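PDB 4GCV: putative transcription protein, which probably binds DNA as a dimeric HxlR-like helix-turn-helix regulator of transcription and may respond to oxidative stress. Local coordinates for residues Ile26-Asp31 with Asn51-Arg56; Ala59-Gly64 with Tyr78-Thr83; Gln34-Phe39 with Ser43-Ile48. The protein carries 2 engineered substitutions. All coordinates share one frame; numbering follows the deposited sequence.

Contact 1: residues Ile26-Asp31 with Asn51-Arg56; sequences ILIMRD and NMLTRR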
loop_
_atom_site.group_PDB
_atom_site.type_symbol
_atom_site.label_atom_id
_atom_site.label_comp_id
_atom_site.label_asym_id
_atom_site.label_seq_id
_atom_site.Cartn_x
_atom_site.Cartn_y
_atom_site.Cartn_z
ATOM N N ILE B 26 0.174 -9.774 -0.711
ATOM C CA ILE B 26 -1.260 -9.551 -0.903
ATOM C C ILE B 26 -2.016 -10.838 -0.900
ATOM O O ILE B 26 -3.076 -10.927 -0.322
ATOM C CB ILE B 26 -1.517 -8.752 -2.168
ATOM C CG1 ILE B 26 -1.079 -7.303 -1.933
ATOM C CG2 ILE B 26 -2.980 -8.844 -2.619
ATOM C CD1 ILE B 26 -0.812 -6.582 -3.286
ATOM N N LEU B 27 -1.448 -11.874 -1.506
ATOM C CA LEU B 27 -2.150 -13.129 -1.636
ATOM C C LEU B 27 -2.216 -13.801 -0.284
ATOM O O LEU B 27 -3.261 -14.273 0.125
ATOM C CB LEU B 27 -1.464 -14.008 -2.701
ATOM C CG LEU B 27 -1.665 -13.615 -4.168
ATOM C CD1 LEU B 27 -1.024 -14.694 -5.046
ATOM C CD2 LEU B 27 -3.170 -13.497 -4.543
ATOM N N ILE B 28 -1.099 -13.820 0.435
ATOM C CA ILE B 28 -1.078 -14.427 1.760
ATOM C C ILE B 28 -1.946 -13.665 2.769
ATOM O O ILE B 28 -2.787 -14.266 3.467
ATOM C CB ILE B 28 0.380 -14.563 2.279
ATOM C CG1 ILE B 28 1.203 -15.447 1.341
ATOM C CG2 ILE B 28 0.419 -15.124 3.682
ATOM C CD1 ILE B 28 2.724 -15.213 1.493
HETATM N N MSE B 29 -1.805 -12.345 2.830
HETATM C CA MSE B 29 -2.663 -11.578 3.739
HETATM C C MSE B 29 -4.142 -11.821 3.458
HETATM O O MSE B 29 -4.938 -12.085 4.388
HETATM C CB MSE B 29 -2.316 -10.098 3.700
HETATM C CG MSE B 29 -0.979 -9.778 4.307
HETATM SE SE MSE B 29 -0.958 -10.433 6.226
HETATM C CE MSE B 29 -1.986 -8.920 6.898
ATOM N N ARG B 30 -4.526 -11.781 2.180
ATOM C CA ARG B 30 -5.888 -12.092 1.803
ATOM C C ARG B 30 -6.375 -13.435 2.354
ATOM O O ARG B 30 -7.450 -13.519 2.958
ATOM C CB ARG B 30 -6.007 -12.089 0.278
ATOM C CG ARG B 30 -7.393 -12.192 -0.211
ATOM C CD ARG B 30 -7.449 -12.264 -1.764
ATOM N NE ARG B 30 -8.804 -12.615 -2.163
ATOM C CZ ARG B 30 -9.278 -13.857 -2.153
ATOM N NH1 ARG B 30 -8.485 -14.864 -1.782
ATOM N NH2 ARG B 30 -10.545 -14.102 -2.501
ATOM N N ASP B 31 -5.590 -14.484 2.147
ATOM C CA ASP B 31 -5.974 -15.806 2.647
ATOM C C ASP B 31 -5.992 -15.848 4.162
ATOM O O ASP B 31 -6.835 -16.540 4.736
ATOM C CB ASP B 31 -4.967 -16.869 2.185
ATOM C CG ASP B 31 -5.168 -17.319 0.764
ATOM O OD1 ASP B 31 -6.317 -17.255 0.258
ATOM O OD2 ASP B 31 -4.155 -17.777 0.151
ATOM N N ASN B 51 10.075 -22.680 0.797
ATOM C CA ASN B 51 11.122 -21.765 1.239
ATOM C C ASN B 51 10.660 -20.342 1.054
ATOM O O ASN B 51 10.996 -19.465 1.831
ATOM C CB ASN B 51 12.455 -21.981 0.499
ATOM C CG ASN B 51 13.255 -23.151 1.046
ATOM O OD1 ASN B 51 12.804 -23.859 1.949
ATOM N ND2 ASN B 51 14.457 -23.356 0.506
HETATM N N MSE B 52 9.885 -20.107 0.019
HETATM C CA MSE B 52 9.425 -18.761 -0.246
HETATM C C MSE B 52 8.202 -18.402 0.599
HETATM O O MSE B 52 8.035 -17.243 1.037
HETATM C CB MSE B 52 9.083 -18.638 -1.711
HETATM C CG MSE B 52 8.023 -17.602 -1.945
HETATM SE SE MSE B 52 8.769 -16.131 -2.884
HETATM C CE MSE B 52 8.754 -16.961 -4.677
ATOM N N LEU B 53 7.345 -19.385 0.828
ATOM C CA LEU B 53 6.219 -19.163 1.685
ATOM C C LEU B 53 6.734 -18.726 3.094
ATOM O O LEU B 53 6.152 -17.849 3.735
ATOM C CB LEU B 53 5.349 -20.423 1.737
ATOM C CG LEU B 53 4.156 -20.360 2.703
ATOM C CD1 LEU B 53 3.295 -19.106 2.461
ATOM C CD2 LEU B 53 3.310 -21.580 2.612
ATOM N N THR B 54 7.844 -19.330 3.524
ATOM C CA THR B 54 8.371 -19.195 4.856
ATOM C C THR B 54 8.977 -17.811 5.002
ATOM O O THR B 54 8.775 -17.125 6.032
ATOM C CB THR B 54 9.436 -20.296 5.139
ATOM O OG1 THR B 54 8.769 -21.552 5.249
ATOM C CG2 THR B 54 10.221 -20.042 6.436
ATOM N N ARG B 55 9.701 -17.380 3.975
ATOM C CA ARG B 55 10.326 -16.086 4.027
ATOM C C ARG B 55 9.234 -15.004 4.076
ATOM O O ARG B 55 9.350 -14.021 4.806
ATOM C CB ARG B 55 11.259 -15.906 2.834
ATOM C CG ARG B 55 12.690 -15.560 3.251
ATOM C CD ARG B 55 13.730 -15.995 2.191
ATOM N NE ARG B 55 13.186 -15.840 0.846
ATOM C CZ ARG B 55 13.334 -16.744 -0.122
ATOM N NH1 ARG B 55 14.005 -17.865 0.122
ATOM N NH2 ARG B 55 12.780 -16.548 -1.326
ATOM N N ARG B 56 8.172 -15.198 3.302
ATOM C CA ARG B 56 7.085 -14.217 3.166
ATOM C C ARG B 56 6.229 -14.178 4.446
ATOM O O ARG B 56 5.858 -13.103 4.922
ATOM C CB ARG B 56 6.207 -14.522 1.939
ATOM C CG ARG B 56 6.751 -14.084 0.563
ATOM C CD ARG B 56 7.021 -12.579 0.452
ATOM N NE ARG B 56 7.300 -12.115 -0.919
ATOM C CZ ARG B 56 8.253 -12.609 -1.714
ATOM N NH1 ARG B 56 9.014 -13.618 -1.302
ATOM N NH2 ARG B 56 8.441 -12.117 -2.936
#
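Ile28 meets Leu53 and Arg56 in a small, buried apolar contact between helix 23-33 and helix 50-62. It joins two helices of the HxlR-like helix-turn-helix region, the presumed DNA-binding part, with about 106 Å² buried between the segments. One methyl does all the touching from the first helix: Ile28 CD1 lies 3.6 Å from Arg56 CB and reaches Leu53 CD1 at 4.1 Å. CG1 of Ile28 is anti to the carbonyl carbon (chi1 -60°), and the chain then runs extended (chi2 159°), which carries CD1 out to the facing helix. Ile28 and Arg56 run across each other at about a right angle. Arg56 gives its CB to this contact. Its chain bends at chi2 (-59°), and the guanidinium departs from helix 23-33, with a bound sodium ion about 4 Å from the side chain. Leu53 and Arg56 are three residues apart, so both present themselves to the methyl from one face of helix 50-62. Helix 39-46 adds to the packing: its Leu46 packs on Ile28 and its Phe39 on Leu53. This three-helix packing is typical of the helix-turn-helix core of winged-helix proteins, in which helix 50-62 would be the recognition helix.

Contact 2: residues Ala59-Gly64 with Tyr78-Thr83; sequences ALVEAG and YQYVPT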
loop_
_atom_site.group_PDB
_atom_site.type_symbol
_atom_site.label_atom_id
_atom_site.label_comp_id
_atom_site.label_asym_id
_atom_site.label_seq_id
_atom_site.Cartn_x
_atom_site.Cartn_y
_atom_site.Cartn_z
ATOM N N ALA B 59 8.317 -12.426 7.108
ATOM C CA ALA B 59 8.387 -10.995 6.882
ATOM C C ALA B 59 7.053 -10.343 7.294
ATOM O O ALA B 59 7.061 -9.258 7.879
ATOM C CB ALA B 59 8.747 -10.632 5.363
ATOM N N LEU B 60 5.927 -10.999 6.995
ATOM C CA LEU B 60 4.622 -10.502 7.462
ATOM C C LEU B 60 4.550 -10.448 9.009
ATOM O O LEU B 60 4.041 -9.492 9.596
ATOM C CB LEU B 60 3.485 -11.317 6.863
ATOM C CG LEU B 60 3.340 -10.980 5.386
ATOM C CD1 LEU B 60 2.310 -11.894 4.806
ATOM C CD2 LEU B 60 2.956 -9.504 5.230
ATOM N N VAL B 61 5.119 -11.454 9.644
ATOM C CA VAL B 61 5.222 -11.458 11.065
ATOM C C VAL B 61 6.114 -10.305 11.555
ATOM O O VAL B 61 5.644 -9.485 12.356
ATOM C CB VAL B 61 5.636 -12.869 11.623
ATOM C CG1 VAL B 61 5.959 -12.792 13.098
ATOM C CG2 VAL B 61 4.519 -13.892 11.388
ATOM N N GLU B 62 7.360 -10.215 11.056
ATOM C CA GLU B 62 8.282 -9.134 11.483
ATOM C C GLU B 62 7.664 -7.756 11.299
ATOM O O GLU B 62 7.878 -6.899 12.141
ATOM C CB GLU B 62 9.642 -9.141 10.765
ATOM C CG GLU B 62 10.681 -10.140 11.306
ATOM C CD GLU B 62 11.392 -9.726 12.642
ATOM O OE1 GLU B 62 10.798 -8.970 13.477
ATOM O OE2 GLU B 62 12.558 -10.192 12.866
ATOM N N ALA B 63 6.946 -7.551 10.194
ATOM C CA ALA B 63 6.228 -6.307 9.941
ATOM C C ALA B 63 5.035 -6.050 10.902
ATOM O O ALA B 63 4.425 -4.980 10.864
ATOM C CB ALA B 63 5.733 -6.259 8.502
ATOM N N GLY B 64 4.691 -7.033 11.717
ATOM C CA GLY B 64 3.634 -6.890 12.737
ATOM C C GLY B 64 2.244 -7.117 12.169
ATOM O O GLY B 64 1.252 -6.778 12.812
ATOM N N TYR B 78 3.249 -24.066 13.842
ATOM C CA TYR B 78 2.553 -22.815 14.130
ATOM C C TYR B 78 1.490 -22.543 13.090
ATOM O O TYR B 78 1.635 -22.935 11.933
ATOM C CB TYR B 78 3.520 -21.631 14.176
ATOM C CG TYR B 78 4.560 -21.691 15.274
ATOM C CD1 TYR B 78 4.256 -21.294 16.584
ATOM C CD2 TYR B 78 5.858 -22.131 15.000
ATOM C CE1 TYR B 78 5.211 -21.361 17.589
ATOM C CE2 TYR B 78 6.821 -22.198 15.991
ATOM C CZ TYR B 78 6.490 -21.817 17.290
ATOM O OH TYR B 78 7.444 -21.903 18.278
ATOM N N GLN B 79 0.423 -21.868 13.509
ATOM C CA GLN B 79 -0.507 -21.202 12.608
ATOM C C GLN B 79 -0.231 -19.693 12.634
ATOM O O GLN B 79 0.453 -19.195 13.562
ATOM C CB GLN B 79 -1.945 -21.430 13.044
ATOM C CG GLN B 79 -2.228 -21.050 14.509
ATOM C CD GLN B 79 -3.578 -21.593 15.002
ATOM O OE1 GLN B 79 -4.286 -22.288 14.260
ATOM N NE2 GLN B 79 -3.938 -21.272 16.256
ATOM N N TYR B 80 -0.803 -18.985 11.651
ATOM C CA TYR B 80 -0.512 -17.574 11.415
ATOM C C TYR B 80 -1.811 -16.830 11.361
ATOM O O TYR B 80 -2.641 -17.066 10.487
ATOM C CB TYR B 80 0.240 -17.392 10.072
ATOM C CG TYR B 80 1.526 -18.141 10.051
ATOM C CD1 TYR B 80 1.545 -19.508 9.844
ATOM C CD2 TYR B 80 2.713 -17.511 10.308
ATOM C CE1 TYR B 80 2.743 -20.224 9.881
ATOM C CE2 TYR B 80 3.919 -18.206 10.321
ATOM C CZ TYR B 80 3.921 -19.552 10.104
ATOM O OH TYR B 80 5.089 -20.254 10.151
ATOM N N VAL B 81 -2.003 -15.908 12.270
ATOM C CA VAL B 81 -3.292 -15.298 12.377
ATOM C C VAL B 81 -3.103 -13.801 12.267
ATOM O O VAL B 81 -2.118 -13.278 12.787
ATOM C CB VAL B 81 -3.998 -15.703 13.723
ATOM C CG1 VAL B 81 -3.506 -17.025 14.198
ATOM C CG2 VAL B 81 -3.775 -14.702 14.757
ATOM N N PRO B 82 -4.037 -13.103 11.606
ATOM C CA PRO B 82 -3.844 -11.683 11.491
ATOM C C PRO B 82 -3.976 -10.954 12.813
ATOM O O PRO B 82 -4.632 -11.353 13.724
ATOM C CB PRO B 82 -4.961 -11.237 10.521
ATOM C CG PRO B 82 -5.540 -12.569 9.959
ATOM C CD PRO B 82 -5.355 -13.496 11.098
ATOM N N THR B 83 -3.355 -9.820 12.820
ATOM C CA THR B 83 -3.078 -9.004 13.946
ATOM C C THR B 83 -4.045 -7.848 13.690
ATOM O O THR B 83 -4.644 -7.731 12.570
ATOM C CB THR B 83 -1.622 -8.638 13.665
ATOM O OG1 THR B 83 -0.763 -9.027 14.744
ATOM C CG2 THR B 83 -1.430 -7.275 13.162
#
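Tyr80 turns its ring edge to Val61, bringing strand 76-82 against the end of helix 50-62. Tyr80 CB leaves the strand toward the helix. From CB, chi1 of -59° sets CG anti to the carbonyl carbon. Tyr80 CB is 5.7 Å and CG 5.4 Å from Val61 CG2. The contact comes further along, where CD2 reaches Val61 CG2 at 4.2 Å. The methyl lies at the ring edge, near its plane, so it packs against the rim and not over a face. CE2, next along the same edge, is 4.5 Å from Val61 CG2. Beyond it the OH moves off again, to 6.5 Å from that methyl. Val61 sends CG2 out by placing it anti to its own carbonyl carbon, and the two side chains cross at about a right angle. Strands 66-73 and 76-82 form the beta hairpin, or wing, that follows the presumed recognition helix in a winged-helix fold. Arg68, on the partner strand, also packs on Tyr80. After Val61 on its own side, Gly64 leaves helical geometry in a Schellman motif. Its phi is positive (84°), and its N bonds back to Val61 O at 2.7 Å. Gly64 comes beside Thr83, the N-cap residue of helix 84-101, with their CA atoms 7.1 Å apart. The Thr83 side chain makes no capping bond, and its close approach to Gly64 O is doubtful in the model.

Contact 3: residues Gln34-Phe39 with Ser43-Ile48; sequences QGLRRF and SRSLDI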
loop_
_atom_site.group_PDB
_atom_site.type_symbol
_atom_site.label_atom_id
_atom_site.label_comp_id
_atom_site.label_asym_id
_atom_site.label_seq_id
_atom_site.Cartn_x
_atom_site.Cartn_y
_atom_site.Cartn_z
ATOM N N GLN B 34 -9.100 -14.307 5.298
ATOM C CA GLN B 34 -10.245 -15.192 5.050
ATOM C C GLN B 34 -10.280 -16.447 5.945
ATOM O O GLN B 34 -11.125 -17.331 5.741
ATOM C CB GLN B 34 -10.248 -15.646 3.598
ATOM C CG GLN B 34 -10.665 -14.590 2.575
ATOM C CD GLN B 34 -10.622 -15.140 1.121
ATOM O OE1 GLN B 34 -10.113 -16.256 0.858
ATOM N NE2 GLN B 34 -11.156 -14.357 0.178
ATOM N N GLY B 35 -9.356 -16.572 6.887
ATOM C CA GLY B 35 -9.380 -17.725 7.786
ATOM C C GLY B 35 -8.318 -18.818 7.629
ATOM O O GLY B 35 -8.217 -19.701 8.475
ATOM N N LEU B 36 -7.501 -18.765 6.582
ATOM C CA LEU B 36 -6.397 -19.737 6.450
ATOM C C LEU B 36 -5.329 -19.535 7.540
ATOM O O LEU B 36 -5.019 -18.406 7.858
ATOM C CB LEU B 36 -5.784 -19.608 5.066
ATOM C CG LEU B 36 -6.281 -20.683 4.109
ATOM C CD1 LEU B 36 -7.763 -21.025 4.310
ATOM C CD2 LEU B 36 -5.950 -20.383 2.612
ATOM N N ARG B 37 -4.766 -20.609 8.086
ATOM C CA ARG B 37 -3.927 -20.529 9.305
ATOM C C ARG B 37 -2.638 -21.310 9.176
ATOM O O ARG B 37 -1.602 -20.861 9.635
ATOM C CB ARG B 37 -4.621 -21.181 10.547
ATOM C CG ARG B 37 -5.844 -20.513 11.159
ATOM C CD ARG B 37 -5.564 -19.160 11.814
ATOM N NE ARG B 37 -5.646 -18.109 10.808
ATOM C CZ ARG B 37 -6.537 -17.113 10.786
ATOM N NH1 ARG B 37 -7.439 -16.992 11.753
ATOM N NH2 ARG B 37 -6.498 -16.235 9.771
ATOM N N ARG B 38 -2.736 -22.529 8.655
ATOM C CA ARG B 38 -1.630 -23.488 8.708
ATOM C C ARG B 38 -0.755 -23.436 7.469
ATOM O O ARG B 38 -1.244 -23.208 6.375
ATOM C CB ARG B 38 -2.170 -24.881 8.919
ATOM C CG ARG B 38 -2.567 -25.079 10.383
ATOM C CD ARG B 38 -3.952 -25.694 10.523
ATOM N NE ARG B 38 -4.242 -26.726 9.525
ATOM C CZ ARG B 38 -5.476 -27.088 9.153
ATOM N NH1 ARG B 38 -6.546 -26.488 9.692
ATOM N NH2 ARG B 38 -5.646 -28.041 8.232
ATOM N N PHE B 39 0.541 -23.627 7.658
ATOM C CA PHE B 39 1.495 -23.522 6.607
ATOM C C PHE B 39 1.024 -24.274 5.361
ATOM O O PHE B 39 1.081 -23.719 4.250
ATOM C CB PHE B 39 2.835 -24.069 7.059
ATOM C CG PHE B 39 3.962 -23.802 6.086
ATOM C CD1 PHE B 39 4.278 -24.735 5.086
ATOM C CD2 PHE B 39 4.740 -22.655 6.207
ATOM C CE1 PHE B 39 5.328 -24.502 4.212
ATOM C CE2 PHE B 39 5.806 -22.418 5.336
ATOM C CZ PHE B 39 6.098 -23.331 4.340
ATOM N N SER B 43 0.261 -23.235 1.466
ATOM C CA SER B 43 1.081 -23.769 0.413
ATOM C C SER B 43 0.204 -24.268 -0.698
ATOM O O SER B 43 0.466 -23.939 -1.831
ATOM C CB SER B 43 2.019 -24.891 0.907
ATOM O OG SER B 43 3.139 -25.041 0.014
ATOM N N ARG B 44 -0.836 -25.041 -0.358
ATOM C CA ARG B 44 -1.663 -25.716 -1.332
ATOM C C ARG B 44 -2.513 -24.685 -2.047
ATOM O O ARG B 44 -2.657 -24.711 -3.270
ATOM C CB ARG B 44 -2.608 -26.757 -0.705
ATOM C CG ARG B 44 -2.041 -27.710 0.310
ATOM C CD ARG B 44 -1.430 -28.910 -0.304
ATOM N NE ARG B 44 -1.217 -30.005 0.651
ATOM C CZ ARG B 44 -0.058 -30.292 1.242
ATOM N NH1 ARG B 44 1.024 -29.538 1.010
ATOM N NH2 ARG B 44 0.023 -31.331 2.078
ATOM N N SER B 45 -3.081 -23.778 -1.286
ATOM C CA SER B 45 -4.002 -22.817 -1.859
ATOM C C SER B 45 -3.316 -21.826 -2.796
ATOM O O SER B 45 -3.816 -21.556 -3.896
ATOM C CB SER B 45 -4.781 -22.103 -0.764
ATOM O OG SER B 45 -4.985 -20.774 -1.203
ATOM N N LEU B 46 -2.152 -21.331 -2.393
ATOM C CA LEU B 46 -1.397 -20.357 -3.193
ATOM C C LEU B 46 -0.414 -20.955 -4.226
ATOM O O LEU B 46 0.223 -20.254 -5.034
ATOM C CB LEU B 46 -0.678 -19.420 -2.232
ATOM C CG LEU B 46 -1.305 -18.056 -1.855
ATOM C CD1 LEU B 46 -2.848 -17.864 -2.124
ATOM C CD2 LEU B 46 -0.916 -17.686 -0.493
ATOM N N ASP B 47 -0.280 -22.260 -4.210
ATOM C CA ASP B 47 0.698 -22.942 -5.083
ATOM C C ASP B 47 2.078 -22.306 -5.067
ATOM O O ASP B 47 2.645 -21.999 -6.130
ATOM C CB ASP B 47 0.190 -23.073 -6.522
ATOM C CG ASP B 47 0.957 -24.094 -7.283
ATOM O OD1 ASP B 47 1.440 -25.041 -6.608
ATOM O OD2 ASP B 47 1.094 -23.962 -8.532
ATOM N N ILE B 48 2.623 -22.141 -3.863
ATOM C CA ILE B 48 3.906 -21.487 -3.651
ATOM C C ILE B 48 4.870 -22.468 -2.999
ATOM O O ILE B 48 4.486 -23.219 -2.104
ATOM C CB ILE B 48 3.701 -20.206 -2.780
ATOM C CG1 ILE B 48 5.007 -19.587 -2.242
ATOM C CG2 ILE B 48 2.751 -20.462 -1.571
ATOM C CD1 ILE B 48 4.725 -18.139 -1.699
#
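Phe39 and Ser43 are joined by a backbone hydrogen bond in the first turn of helix 39-46, the helix that leads into the turn of the helix-turn-helix motif. Ser43 N donates to Phe39 O at 2.9 Å. Ser43 CB also lies 3.7 Å from that oxygen. The other meeting is between Leu36 and Ser45: Leu36 CD2 is 4.0 Å from both CB and OG of Ser45. The loop before helix 39-46 thus lays a leucine methyl against the helix.

Further out, several groups set these positions. Asp31 of helix 23-33 packs on Leu36 and makes a weak hydrogen bond with Ser45 OG. Glu41 OE1 accepts bonds from the backbone N of both Arg37 and Arg38, holding the loop where the helix starts. The Phe39 ring packs on Thr54 and Leu57 of helix 50-62. At the far end, Ser43 OG is anti to the backbone N (chi1 -158°) and donates to Ile48 O at 3.1 Å, at a C=O...OG angle of 172°. Arg37 folds back on its own loop: NE bonds to Leu36 O at 3.0 Å from above the carbonyl plane, and one guanidinium face lies over Gly35 O.

From the N terminus, helix 23-33 comes first and gives contact 1 its opening side. The chain then passes through 34-39 into helix 39-46, where contact 3 closes a short loop. That loop lies wholly within the longer one that contact 1 closes at 51-56. Contact 2 follows in series: it opens at the end of helix 50-62 and closes on the hairpin's second strand and the residue after it, at 78-83. No two contacts cross. Helix 50-62 serves contacts 1 and 2, and Leu60 packs on Ile28 and Met29. A probable backbone hydrogen bond between Asp31 O and Leu36 N joins contacts 1 and 3. Arg37 O probably accepts a hydrogen bond from Tyr80 N, tying the loop to the wing.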